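Local coordinates for uncharacterized protein DUF1234 (PDB 3BDV) that is of unknown function but has an alpha/beta-hydrolase fold, probably acts as a hydrolase of the serine type and binds calcium, at residues 60-63 / 64-68; 87-90 / 91-95; 173-176 / 177-180; 11-14 / 15-18; 22-26 / 27-31. All blocks are in the same frame, centred on the assembly; numbering follows the deposited sequence.

How the contacts relate
Contacts 1 and 2 sit on helices 58-70 and 83-93 of an alpha/beta-hydrolase fold, which pack together where Val62 CG2 comes 3.5 Å from His90 CD2; their centres are 11 Å apart. Contact 5 takes in the end of strand 19-23 and the loop after it, and joins contact 1 through Trp61 NE1, 2.9 Å from Pro24 O. Contacts 3 and 4 form another group, with Leu11 CD1 3.8 Å from Leu177 O, and contact 3 lies about 25 Å from contact 1, centre to centre. Contact 1 holds the calcium ligand Glu68. Helix 83-93, which carries contact 2, directly follows a probable nucleophile elbow.

Contact 1: residues 60-63 / 64-68. With CA (calcium ion), chain C.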
loop_
_atom_site.group_PDB
_atom_site.type_symbol
_atom_site.label_atom_id
_atom_site.label_comp_id
_atom_site.label_asym_id
_atom_site.label_seq_id
_atom_site.Cartn_x
_atom_site.Cartn_y
_atom_site.Cartn_z
ATOM N N ARG A 60 -15.495 1.799 6.846
ATOM C CA ARG A 60 -15.554 0.387 6.446
ATOM C C ARG A 60 -14.199 -0.171 6.098
ATOM O O ARG A 60 -13.877 -1.288 6.450
ATOM C CB ARG A 60 -16.514 0.196 5.278
ATOM C CG ARG A 60 -17.958 0.206 5.775
ATOM C CD ARG A 60 -18.905 -0.412 4.788
ATOM N NE ARG A 60 -19.085 0.422 3.619
ATOM C CZ ARG A 60 -20.238 0.963 3.229
ATOM N NH1 ARG A 60 -21.354 0.783 3.918
ATOM N NH2 ARG A 60 -20.274 1.703 2.134
ATOM N N TRP A 61 -13.410 0.591 5.364
ATOM C CA TRP A 61 -12.038 0.180 5.055
ATOM C C TRP A 61 -11.233 0.006 6.337
ATOM O O TRP A 61 -10.506 -0.968 6.469
ATOM C CB TRP A 61 -11.340 1.192 4.155
ATOM C CG TRP A 61 -11.263 0.821 2.709
ATOM C CD1 TRP A 61 -10.163 0.392 2.020
ATOM C CD2 TRP A 61 -12.341 0.845 1.769
ATOM N NE1 TRP A 61 -10.494 0.151 0.712
ATOM C CE2 TRP A 61 -11.819 0.455 0.524
ATOM C CE3 TRP A 61 -13.688 1.217 1.852
ATOM C CZ2 TRP A 61 -12.619 0.368 -0.640
ATOM C CZ3 TRP A 61 -14.471 1.125 0.724
ATOM C CH2 TRP A 61 -13.934 0.720 -0.521
ATOM N N VAL A 62 -11.369 0.938 7.276
ATOM C CA VAL A 62 -10.648 0.900 8.546
ATOM C C VAL A 62 -11.053 -0.339 9.371
ATOM O O VAL A 62 -10.226 -1.042 9.946
ATOM C CB VAL A 62 -10.940 2.155 9.385
ATOM C CG1 VAL A 62 -10.569 1.917 10.889
ATOM C CG2 VAL A 62 -10.276 3.404 8.781
ATOM N N LEU A 63 -12.341 -0.595 9.414
ATOM C CA LEU A 63 -12.854 -1.772 10.080
ATOM C C LEU A 63 -12.279 -3.045 9.400
ATOM O O LEU A 63 -11.850 -3.972 10.089
ATOM C CB LEU A 63 -14.383 -1.680 10.060
ATOM C CG LEU A 63 -15.263 -2.580 10.902
ATOM C CD1 LEU A 63 -14.619 -2.870 12.232
ATOM C CD2 LEU A 63 -16.576 -1.887 11.065
ATOM N N ALA A 64 -12.207 -3.085 8.064
ATOM C CA ALA A 64 -11.622 -4.235 7.374
ATOM C C ALA A 64 -10.136 -4.457 7.676
ATOM O O ALA A 64 -9.694 -5.598 7.836
ATOM C CB ALA A 64 -11.841 -4.162 5.863
ATOM N N ILE A 65 -9.367 -3.364 7.750
ATOM C CA ILE A 65 -7.955 -3.467 8.053
ATOM C C ILE A 65 -7.789 -3.942 9.512
ATOM O O ILE A 65 -6.990 -4.830 9.790
ATOM C CB ILE A 65 -7.184 -2.114 7.841
ATOM C CG1 ILE A 65 -7.195 -1.687 6.367
ATOM C CG2 ILE A 65 -5.719 -2.266 8.359
ATOM C CD1 ILE A 65 -6.791 -0.179 6.163
ATOM N N ARG A 66 -8.502 -3.310 10.430
ATOM C CA ARG A 66 -8.516 -3.730 11.848
ATOM C C ARG A 66 -8.821 -5.242 11.972
ATOM O O ARG A 66 -8.093 -5.971 12.656
ATOM C CB ARG A 66 -9.547 -2.941 12.664
ATOM C CG ARG A 66 -9.125 -1.542 13.150
ATOM C CD ARG A 66 -9.707 -1.200 14.535
ATOM N NE ARG A 66 -10.770 -0.187 14.527
ATOM C CZ ARG A 66 -10.580 1.131 14.361
ATOM N NH1 ARG A 66 -9.368 1.638 14.140
ATOM N NH2 ARG A 66 -11.620 1.961 14.392
ATOM N N ARG A 67 -9.885 -5.718 11.313
ATOM C CA ARG A 67 -10.215 -7.159 11.346
ATOM C C ARG A 67 -9.006 -7.955 10.978
ATOM O O ARG A 67 -8.622 -8.896 11.663
ATOM C CB ARG A 67 -11.322 -7.544 10.362
ATOM C CG ARG A 67 -12.684 -7.024 10.736
ATOM C CD ARG A 67 -13.809 -7.719 9.951
ATOM N NE ARG A 67 -13.817 -7.441 8.498
ATOM C CZ ARG A 67 -14.417 -6.398 7.910
ATOM N NH1 ARG A 67 -15.023 -5.460 8.625
ATOM N NH2 ARG A 67 -14.393 -6.282 6.588
ATOM N N GLU A 68 -8.389 -7.551 9.881
ATOM C CA GLU A 68 -7.255 -8.240 9.343
ATOM C C GLU A 68 -6.091 -8.292 10.325
ATOM O O GLU A 68 -5.405 -9.315 10.444
ATOM C CB GLU A 68 -6.815 -7.522 8.078
ATOM C CG GLU A 68 -5.920 -8.335 7.206
ATOM C CD GLU A 68 -6.638 -9.407 6.442
ATOM O OE1 GLU A 68 -7.866 -9.349 6.241
ATOM O OE2 GLU A 68 -5.979 -10.371 6.068
HETATM CA CA CA C . -7.943 -11.453 4.841
HETATM O O HOH W 1 -15.685 -3.303 6.161
HETATM O O HOH W 2 -10.093 -11.577 5.548
HETATM O O HOH W 3 -7.740 -12.845 6.835
HETATM O O HOH W 4 -5.949 -12.483 4.073
#
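Val62 lays its CG1 methyl over one face of the Arg66 guanidinium, toward the rim of the group, with CG1 3.5 Å from NH1. The two side chains run side by side in the same direction, and bends at the second and third torsions of Arg66 fold its flat end back against the valine. The next residue, Arg67, behaves differently. Its chain slants across Leu63, bringing NH1 to 3.7 Å from Leu63 CG, while the centre of the guanidinium face rests over Ala64 CA. Polar partners fix the rotation of this group: NH2 is hydrogen-bonded to Arg49 O, and it also donates a long hydrogen bond to a water lying in the guanidinium plane. That water donates in turn to Arg60 O at 2.7 Å, linking the side chain to a carbonyl two turns back. Beneath these side chains run regular i to i+4 helical bonds, such as Arg66 N to Val62 O at 2.9 Å. Glu68 takes a separate course. Its first torsion (chi1 -163°) turns CG away from the backbone N, and a bend at the second brings the carboxylate to the calcium ion, which it grips with both oxygens, OE1 at 2.5 Å and OE2 at 2.6 Å. Three waters and Arg47 O complete six ligand atoms: a bidentate carboxylate, a main-chain carbonyl and waters, an arrangement common in calcium sites.

Contact 2: residues 87-90 / 91-95; sequences AACH and VVQQG
Four successive i to i+4 bonds carry the backbone from Ala87 to Gln94, the last of them Gln94 N to His90 O at 2.9 Å, before the chain turns at Gly95 with a positive phi of 98°. The turn is secured by Gly95 N bonding to Val92 O at 3.0 Å. Across the last turn, the leading side-chain meeting is between His90 and Gln94. Gln94 CG sits over the face of the imidazole in a CH-pi contact, 3.7 Å from the ring centroid and displaced toward the rim. A bend at the second torsion of Gln94 brings the amide above and past the rim of the ring on the CE1 side, with OE1 3.6 Å from His90 CE1. The amide and ring planes are 24° apart, though the two side chains slant across each other. His90 is held in its rotation from elsewhere too, since ND1 is hydrogen-bonded to Arg118 O. Gln93 extends beyond CG, and its NE2 bonds to Gln120 O. On another side of the helix, Val92 CG2 packs 3.5 Å from Ala88 O, while Val91 and Val92 both touch strand 99-105. The pattern is a Schellman motif closing helix 83-93, the crossover helix of a beta-alpha-beta unit, here the one that follows a probable nucleophile elbow of the alpha/beta-hydrolase fold.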
loop_
_atom_site.group_PDB
_atom_site.type_symbol
_atom_site.label_atom_id
_atom_site.label_comp_id
_atom_site.label_asym_id
_atom_site.label_seq_id
_atom_site.Cartn_x
_atom_site.Cartn_y
_atom_site.Cartn_z
ATOM N N ALA A 87 -6.733 4.711 3.525
ATOM C CA ALA A 87 -7.157 3.986 4.728
ATOM C C ALA A 87 -5.979 3.523 5.557
ATOM O O ALA A 87 -6.022 3.596 6.783
ATOM C CB ALA A 87 -8.048 2.792 4.334
ATOM N N ALA A 88 -4.916 3.057 4.895
ATOM C CA ALA A 88 -3.701 2.584 5.554
ATOM C C ALA A 88 -3.138 3.767 6.347
ATOM O O ALA A 88 -2.773 3.621 7.514
ATOM C CB ALA A 88 -2.651 2.064 4.549
ATOM N N CYS A 89 -3.098 4.936 5.711
ATOM C CA CYS A 89 -2.594 6.130 6.361
ATOM C C CYS A 89 -3.429 6.461 7.604
ATOM O O CYS A 89 -2.891 6.719 8.650
ATOM C CB CYS A 89 -2.603 7.268 5.366
ATOM S SG CYS A 89 -2.160 8.845 6.008
ATOM N N HIS A 90 -4.746 6.436 7.464
ATOM C CA HIS A 90 -5.607 6.840 8.529
ATOM C C HIS A 90 -5.454 5.883 9.728
ATOM O O HIS A 90 -5.372 6.293 10.877
ATOM C CB HIS A 90 -7.047 6.888 8.020
ATOM C CG HIS A 90 -8.058 7.228 9.073
ATOM N ND1 HIS A 90 -8.416 8.528 9.383
ATOM C CD2 HIS A 90 -8.816 6.434 9.873
ATOM C CE1 HIS A 90 -9.346 8.512 10.310
ATOM N NE2 HIS A 90 -9.602 7.259 10.631
ATOM N N VAL A 91 -5.376 4.594 9.457
ATOM C CA VAL A 91 -5.257 3.619 10.552
ATOM C C VAL A 91 -3.977 3.835 11.355
ATOM O O VAL A 91 -4.012 3.821 12.572
ATOM C CB VAL A 91 -5.329 2.181 10.035
ATOM C CG1 VAL A 91 -4.766 1.198 11.049
ATOM C CG2 VAL A 91 -6.750 1.860 9.695
ATOM N N VAL A 92 -2.869 4.079 10.682
ATOM C CA VAL A 92 -1.594 4.394 11.348
ATOM C C VAL A 92 -1.718 5.695 12.153
ATOM O O VAL A 92 -1.323 5.752 13.341
ATOM C CB VAL A 92 -0.427 4.491 10.325
ATOM C CG1 VAL A 92 0.835 5.031 11.025
ATOM C CG2 VAL A 92 -0.149 3.117 9.712
ATOM N N GLN A 93 -2.347 6.698 11.555
ATOM C CA GLN A 93 -2.523 7.996 12.210
ATOM C C GLN A 93 -3.412 7.938 13.448
ATOM O O GLN A 93 -3.249 8.731 14.368
ATOM C CB GLN A 93 -3.038 9.061 11.227
ATOM C CG GLN A 93 -1.972 9.484 10.192
ATOM C CD GLN A 93 -2.414 10.598 9.281
ATOM O OE1 GLN A 93 -3.617 10.736 8.980
ATOM N NE2 GLN A 93 -1.430 11.390 8.787
ATOM N N GLN A 94 -4.339 6.993 13.483
ATOM C CA GLN A 94 -5.230 6.858 14.624
ATOM C C GLN A 94 -4.606 5.993 15.692
ATOM O O GLN A 94 -5.208 5.808 16.750
ATOM C CB GLN A 94 -6.582 6.310 14.166
ATOM C CG GLN A 94 -7.279 7.196 13.157
ATOM C CD GLN A 94 -7.410 8.618 13.630
ATOM O OE1 GLN A 94 -7.082 9.581 12.921
ATOM N NE2 GLN A 94 -7.876 8.764 14.841
ATOM N N GLY A 95 -3.393 5.485 15.454
ATOM C CA GLY A 95 -2.582 4.844 16.527
ATOM C C GLY A 95 -2.597 3.326 16.629
ATOM O O GLY A 95 -2.161 2.760 17.641
#

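Contact 3: residues 173-176 / 177-180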
loop_
_atom_site.group_PDB
_atom_site.type_symbol
_atom_site.label_atom_id
_atom_site.label_comp_id
_atom_site.label_asym_id
_atom_site.label_seq_id
_atom_site.Cartn_x
_atom_site.Cartn_y
_atom_site.Cartn_z
ATOM N N TRP A 173 4.374 -5.764 -12.102
ATOM C CA TRP A 173 5.141 -4.735 -11.399
ATOM C C TRP A 173 6.279 -5.247 -10.523
ATOM O O TRP A 173 6.276 -5.097 -9.286
ATOM C CB TRP A 173 4.195 -3.830 -10.585
ATOM C CG TRP A 173 4.795 -2.463 -10.235
ATOM C CD1 TRP A 173 5.731 -1.744 -10.930
ATOM C CD2 TRP A 173 4.470 -1.677 -9.075
ATOM N NE1 TRP A 173 5.985 -0.556 -10.288
ATOM C CE2 TRP A 173 5.245 -0.505 -9.139
ATOM C CE3 TRP A 173 3.577 -1.844 -8.013
ATOM C CZ2 TRP A 173 5.168 0.485 -8.173
ATOM C CZ3 TRP A 173 3.528 -0.897 -7.021
ATOM C CH2 TRP A 173 4.303 0.267 -7.112
ATOM N N GLU A 174 7.273 -5.811 -11.193
ATOM C CA GLU A 174 8.462 -6.273 -10.513
ATOM C C GLU A 174 9.191 -5.132 -9.811
ATOM O O GLU A 174 9.791 -5.361 -8.740
ATOM C CB GLU A 174 9.371 -6.996 -11.492
ATOM C CG GLU A 174 8.794 -8.313 -11.922
ATOM C CD GLU A 174 9.708 -9.480 -11.673
ATOM O OE1 GLU A 174 10.886 -9.275 -11.325
ATOM O OE2 GLU A 174 9.248 -10.617 -11.822
ATOM N N TYR A 175 9.150 -3.916 -10.370
ATOM C CA TYR A 175 9.828 -2.784 -9.717
ATOM C C TYR A 175 9.231 -2.514 -8.338
ATOM O O TYR A 175 9.978 -2.262 -7.380
ATOM C CB TYR A 175 9.836 -1.483 -10.566
ATOM C CG TYR A 175 10.711 -0.422 -9.910
ATOM C CD1 TYR A 175 12.099 -0.519 -9.950
ATOM C CD2 TYR A 175 10.149 0.643 -9.222
ATOM C CE1 TYR A 175 12.900 0.426 -9.330
ATOM C CE2 TYR A 175 10.950 1.595 -8.609
ATOM C CZ TYR A 175 12.314 1.470 -8.651
ATOM O OH TYR A 175 13.099 2.395 -7.981
ATOM N N GLY A 176 7.905 -2.578 -8.208
ATOM C CA GLY A 176 7.290 -2.454 -6.890
ATOM C C GLY A 176 7.719 -3.540 -5.903
ATOM O O GLY A 176 7.984 -3.283 -4.712
ATOM N N LEU A 177 7.770 -4.778 -6.372
ATOM C CA LEU A 177 8.277 -5.872 -5.564
ATOM C C LEU A 177 9.719 -5.682 -5.152
ATOM O O LEU A 177 10.086 -5.953 -4.008
ATOM C CB LEU A 177 8.130 -7.183 -6.335
ATOM C CG LEU A 177 6.721 -7.724 -6.506
ATOM C CD1 LEU A 177 6.816 -8.979 -7.365
ATOM C CD2 LEU A 177 6.019 -8.010 -5.116
ATOM N N LYS A 178 10.547 -5.231 -6.087
ATOM C CA LYS A 178 11.953 -4.893 -5.769
ATOM C C LYS A 178 12.055 -3.841 -4.668
ATOM O O LYS A 178 12.753 -4.032 -3.697
ATOM C CB LYS A 178 12.708 -4.441 -7.029
ATOM C CG LYS A 178 14.185 -4.066 -6.797
ATOM C CD LYS A 178 14.909 -3.447 -8.024
ATOM C CE LYS A 178 14.873 -1.887 -8.001
ATOM N NZ LYS A 178 15.855 -1.162 -7.095
ATOM N N ARG A 179 11.377 -2.708 -4.828
ATOM C CA ARG A 179 11.373 -1.700 -3.772
ATOM C C ARG A 179 10.829 -2.187 -2.447
ATOM O O ARG A 179 11.335 -1.818 -1.386
ATOM C CB ARG A 179 10.600 -0.457 -4.242
ATOM C CG ARG A 179 11.240 0.184 -5.387
ATOM C CD ARG A 179 12.660 0.590 -5.066
ATOM N NE ARG A 179 12.725 1.512 -3.939
ATOM C CZ ARG A 179 12.813 2.839 -4.031
ATOM N NH1 ARG A 179 12.883 3.437 -5.208
ATOM N NH2 ARG A 179 12.904 3.565 -2.909
ATOM N N LEU A 180 9.766 -2.969 -2.481
ATOM C CA LEU A 180 9.227 -3.529 -1.286
ATOM C C LEU A 180 10.253 -4.399 -0.553
ATOM O O LEU A 180 10.346 -4.383 0.650
ATOM C CB LEU A 180 8.021 -4.386 -1.638
ATOM C CG LEU A 180 7.327 -5.121 -0.477
ATOM C CD1 LEU A 180 6.862 -4.171 0.667
ATOM C CD2 LEU A 180 6.214 -5.947 -1.023
#
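The opening turns of helix 174-185, the last helix of the alpha/beta-hydrolase chain, begin with Trp173 at the N-cap position. Its carbonyl O accepts from Leu177 N at 3.3 Å, a longer bond than the 2.8 Å one from Lys178 N to Glu174 O that follows. The indole turns back over the helix start: Gly176 CA stands over the centre of one ring face, and the absence of a side chain on Gly176 allows so close a fit. On the exposed side, Tyr175 and Arg179 lie side by side, pointing the same way. Arg179 CG makes a CH-pi contact over the phenol face, 3.9 Å from the ring centroid. Bends at the second and third torsions then carry the guanidinium past the rim of the ring, where NH1 donates to Tyr175 OH at 3.0 Å with an N-H...O angle of 160°. The hydroxyl lies in the guanidinium plane, although that plane is nearly perpendicular to the phenol ring, at 88°. Lys178 slants past the CD1-CE1 side of the ring, its CE 3.3 Å from Tyr175 CE1, and its NZ forms a salt bridge with Glu182. Arg179 NH2 pairs with Glu154. The tyrosine oxygen thus accepts a hydrogen bond from a cationic group, which would probably polarise the phenol, while the salt bridge to Glu154 probably offsets part of the arginine's charge.

Contact 4: residues 11-14 / 15-18; sequences LTEV and SQQL
Val14 O is gripped by two backbone donors, Leu18 N and Gln17 N, each at 3.0 Å. They arrive from different directions: Leu18 N lies in the carbonyl plane, whereas Gln17 N stands above it, 45° out. The bonding here departs from a plain i to i+4 pattern, between helix 4-15 and strand 19-23. The preceding carbonyl shows the same change, for Gln16 N approaches Glu13 O at 3.2 Å from well above the carbonyl plane and has only a weak bond to Thr12 O. Earlier, Ser15 N still makes a regular i to i+4 bond to Leu11 O. Ser15 OG lies beside its own backbone N (chi1 -68°), the position that places it 3.1 Å from that same Leu11 O; whether its proton goes there is unsettled, and OG is also hydrogen-bonded to Trp45 NE1. A water links the polar outer side, donating to Glu13 O at 2.6 Å and accepting from Gln17 NE2 at 3.2 Å. Gln17 NE2 has a further partner in Asn190 O near the end of the chain. The apolar side is simpler. Val14 CG1 meets Leu18 CD1 at 4.0 Å, the two side chains slanting across each other, and Val14 also touches Met20 and helix 174-185. With its two donors, Val14 O is well satisfied ahead of strand 19-23, and the bridging water supplies Glu13 O with a firm donor beside the poorly directed Gln16 N-H.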
loop_
_atom_site.group_PDB
_atom_site.type_symbol
_atom_site.label_atom_id
_atom_site.label_comp_id
_atom_site.label_asym_id
_atom_site.label_seq_id
_atom_site.Cartn_x
_atom_site.Cartn_y
_atom_site.Cartn_z
ATOM N N LEU A 11 11.956 -11.846 -0.828
ATOM C CA LEU A 11 10.618 -11.631 -0.241
ATOM C C LEU A 11 10.134 -12.829 0.566
ATOM O O LEU A 11 9.478 -12.672 1.594
ATOM C CB LEU A 11 9.575 -11.204 -1.290
ATOM C CG LEU A 11 9.718 -9.739 -1.683
ATOM C CD1 LEU A 11 8.942 -9.465 -3.007
ATOM C CD2 LEU A 11 9.326 -8.795 -0.570
ATOM N N THR A 12 10.518 -14.023 0.136
ATOM C CA THR A 12 10.217 -15.235 0.901
ATOM C C THR A 12 10.880 -15.199 2.302
ATOM O O THR A 12 10.237 -15.487 3.304
ATOM C CB THR A 12 10.601 -16.509 0.078
ATOM O OG1 THR A 12 9.766 -16.580 -1.085
ATOM C CG2 THR A 12 10.439 -17.769 0.933
ATOM N N GLU A 13 12.126 -14.748 2.394
ATOM C CA GLU A 13 12.761 -14.528 3.706
ATOM C C GLU A 13 12.096 -13.458 4.559
ATOM O O GLU A 13 11.976 -13.604 5.788
ATOM C CB GLU A 13 14.228 -14.157 3.564
ATOM C CG GLU A 13 15.086 -15.270 3.020
ATOM C CD GLU A 13 15.095 -16.482 3.937
ATOM O OE1 GLU A 13 15.483 -16.324 5.114
ATOM O OE2 GLU A 13 14.688 -17.578 3.484
ATOM N N VAL A 14 11.711 -12.347 3.939
ATOM C CA VAL A 14 11.014 -11.288 4.687
ATOM C C VAL A 14 9.735 -11.838 5.305
ATOM O O VAL A 14 9.407 -11.535 6.433
ATOM C CB VAL A 14 10.698 -10.086 3.774
ATOM C CG1 VAL A 14 9.660 -9.134 4.386
ATOM C CG2 VAL A 14 12.024 -9.331 3.400
ATOM N N SER A 15 9.024 -12.661 4.542
ATOM C CA SER A 15 7.766 -13.234 4.993
ATOM C C SER A 15 7.893 -14.188 6.180
ATOM O O SER A 15 6.933 -14.422 6.895
ATOM C CB SER A 15 7.067 -13.900 3.814
ATOM O OG SER A 15 6.650 -12.905 2.896
ATOM N N GLN A 16 9.079 -14.699 6.436
ATOM C CA GLN A 16 9.300 -15.491 7.655
ATOM C C GLN A 16 9.062 -14.674 8.933
ATOM O O GLN A 16 8.863 -15.258 10.002
ATOM C CB GLN A 16 10.724 -16.048 7.734
ATOM C CG GLN A 16 11.262 -16.697 6.480
ATOM C CD GLN A 16 10.691 -18.060 6.222
ATOM O OE1 GLN A 16 9.476 -18.259 6.224
ATOM N NE2 GLN A 16 11.578 -19.021 5.978
ATOM N N GLN A 17 9.148 -13.342 8.835
ATOM C CA GLN A 17 9.059 -12.474 10.010
ATOM C C GLN A 17 8.077 -11.292 9.939
ATOM O O GLN A 17 7.735 -10.731 10.960
ATOM C CB GLN A 17 10.431 -11.919 10.323
ATOM C CG GLN A 17 11.449 -12.963 10.782
ATOM C CD GLN A 17 12.700 -12.292 11.322
ATOM O OE1 GLN A 17 12.630 -11.512 12.261
ATOM N NE2 GLN A 17 13.848 -12.579 10.718
ATOM N N LEU A 18 7.672 -10.890 8.736
ATOM C CA LEU A 18 6.713 -9.810 8.533
ATOM C C LEU A 18 5.580 -10.310 7.665
ATOM O O LEU A 18 5.798 -11.119 6.788
ATOM C CB LEU A 18 7.350 -8.625 7.799
ATOM C CG LEU A 18 8.511 -7.954 8.514
ATOM C CD1 LEU A 18 9.164 -6.883 7.647
ATOM C CD2 LEU A 18 8.032 -7.369 9.870
HETATM O O HOH W 5 13.534 -13.840 7.846
#

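Contact 5: residues 22-26 / 27-31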
loop_
_atom_site.group_PDB
_atom_site.type_symbol
_atom_site.label_atom_id
_atom_site.label_comp_id
_atom_site.label_asym_id
_atom_site.label_seq_id
_atom_site.Cartn_x
_atom_site.Cartn_y
_atom_site.Cartn_z
ATOM N N LEU A 22 -2.370 -6.693 1.782
ATOM C CA LEU A 22 -2.836 -5.961 0.616
ATOM C C LEU A 22 -4.150 -5.235 0.887
ATOM O O LEU A 22 -5.113 -5.855 1.311
ATOM C CB LEU A 22 -3.021 -6.891 -0.588
ATOM C CG LEU A 22 -1.752 -7.605 -1.003
ATOM C CD1 LEU A 22 -2.160 -8.845 -1.837
ATOM C CD2 LEU A 22 -0.811 -6.645 -1.790
ATOM N N VAL A 23 -4.142 -3.914 0.711
ATOM C CA VAL A 23 -5.327 -3.054 0.858
ATOM C C VAL A 23 -5.759 -2.407 -0.473
ATOM O O VAL A 23 -5.242 -1.372 -0.853
ATOM C CB VAL A 23 -5.108 -1.941 1.896
ATOM C CG1 VAL A 23 -6.416 -1.244 2.222
ATOM C CG2 VAL A 23 -4.451 -2.527 3.211
ATOM N N PRO A 24 -6.718 -3.019 -1.186
ATOM C CA PRO A 24 -7.245 -2.422 -2.418
ATOM C C PRO A 24 -8.066 -1.175 -2.179
ATOM O O PRO A 24 -8.534 -0.943 -1.048
ATOM C CB PRO A 24 -8.105 -3.546 -3.028
ATOM C CG PRO A 24 -7.573 -4.806 -2.372
ATOM C CD PRO A 24 -7.274 -4.368 -0.964
ATOM N N GLY A 25 -8.244 -0.408 -3.250
ATOM C CA GLY A 25 -9.165 0.708 -3.239
ATOM C C GLY A 25 -10.559 0.369 -3.756
ATOM O O GLY A 25 -10.997 -0.771 -3.727
ATOM N N LEU A 26 -11.242 1.390 -4.280
ATOM C CA LEU A 26 -12.618 1.247 -4.749
ATOM C C LEU A 26 -12.765 0.139 -5.786
ATOM O O LEU A 26 -11.947 0.032 -6.716
ATOM C CB LEU A 26 -13.097 2.580 -5.344
ATOM C CG LEU A 26 -14.607 2.851 -5.365
ATOM C CD1 LEU A 26 -15.140 3.216 -3.993
ATOM C CD2 LEU A 26 -14.909 3.973 -6.363
ATOM N N ARG A 27 -13.831 -0.639 -5.641
ATOM C CA ARG A 27 -14.216 -1.737 -6.532
ATOM C C ARG A 27 -13.346 -2.982 -6.385
ATOM O O ARG A 27 -13.540 -3.932 -7.122
ATOM C CB ARG A 27 -14.248 -1.326 -8.024
ATOM C CG ARG A 27 -15.000 -0.032 -8.290
ATOM C CD ARG A 27 -15.307 0.146 -9.763
ATOM N NE ARG A 27 -16.016 1.404 -9.972
ATOM C CZ ARG A 27 -15.416 2.590 -10.110
ATOM N NH1 ARG A 27 -14.094 2.696 -10.134
ATOM N NH2 ARG A 27 -16.145 3.671 -10.264
ATOM N N ASP A 28 -12.398 -2.961 -5.457
ATOM C CA ASP A 28 -11.415 -4.034 -5.267
ATOM C C ASP A 28 -10.371 -4.032 -6.383
ATOM O O ASP A 28 -10.520 -3.363 -7.394
ATOM C CB ASP A 28 -12.098 -5.394 -5.185
ATOM C CG ASP A 28 -11.352 -6.384 -4.306
ATOM O OD1 ASP A 28 -10.227 -6.089 -3.824
ATOM O OD2 ASP A 28 -11.901 -7.467 -4.088
ATOM N N SER A 29 -9.327 -4.818 -6.219
ATOM C CA SER A 29 -8.333 -4.964 -7.250
ATOM C C SER A 29 -8.650 -6.166 -8.100
ATOM O O SER A 29 -8.722 -7.293 -7.614
ATOM C CB SER A 29 -6.962 -5.106 -6.618
ATOM O OG SER A 29 -6.629 -3.876 -6.005
ATOM N N ASP A 30 -8.819 -5.921 -9.391
ATOM C CA ASP A 30 -9.213 -6.983 -10.293
ATOM C C ASP A 30 -8.055 -7.961 -10.585
ATOM O O ASP A 30 -6.937 -7.829 -10.081
ATOM C CB ASP A 30 -9.816 -6.380 -11.573
ATOM C CG ASP A 30 -8.801 -5.576 -12.394
ATOM O OD1 ASP A 30 -7.598 -5.736 -12.175
ATOM O OD2 ASP A 30 -9.213 -4.786 -13.272
ATOM N N ASP A 31 -8.336 -8.967 -11.389
ATOM C CA ASP A 31 -7.399 -10.062 -11.556
ATOM C C ASP A 31 -6.062 -9.670 -12.130
ATOM O O ASP A 31 -5.067 -10.313 -11.816
ATOM C CB ASP A 31 -8.013 -11.186 -12.394
ATOM C CG ASP A 31 -8.798 -12.162 -11.549
ATOM O OD1 ASP A 31 -8.535 -12.227 -10.326
ATOM O OD2 ASP A 31 -9.676 -12.869 -12.093
HETATM O O HOH W 6 -7.316 -1.072 -5.845
HETATM O O HOH W 7 -11.887 0.886 -9.402
#
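Pro24 packs tightly against Asp28 and Ser29 at the base of a type II beta turn from Gly25 to Asp28, just after strand 19-23. Asp28 lies alongside the proline ring and points the same way, with OD1 3.3 Å from Pro24 CG. Ser29 OG comes equally close to Pro24 CB. This inner part is also polar: Asp28 OD1 forms a salt bridge with Arg47 NH2 and accepts a weak bond from Ser29 N, and Ser29 OG is hydrogen-bonded to Gln35 OE1. A water bridges the backbone and the serine, accepting from Gly25 N at 2.8 Å and donating to Ser29 OG. The turn is closed by Asp28 N bonding to Gly25 O at 3.1 Å. In related hydrolases of this fold, the loop after the corresponding strand commonly helps form the oxyanion hole, and this turn may occupy that place. The outer side is looser. Leu26, present in two conformers, may rest over the Arg27 guanidinium. Arg27, at the third turn position with positive phi, stretches from CG to NE toward solvent, and a water in the plane of its guanidinium accepts from NH1 at 2.9 Å while donating to Leu26 O at 2.8 Å.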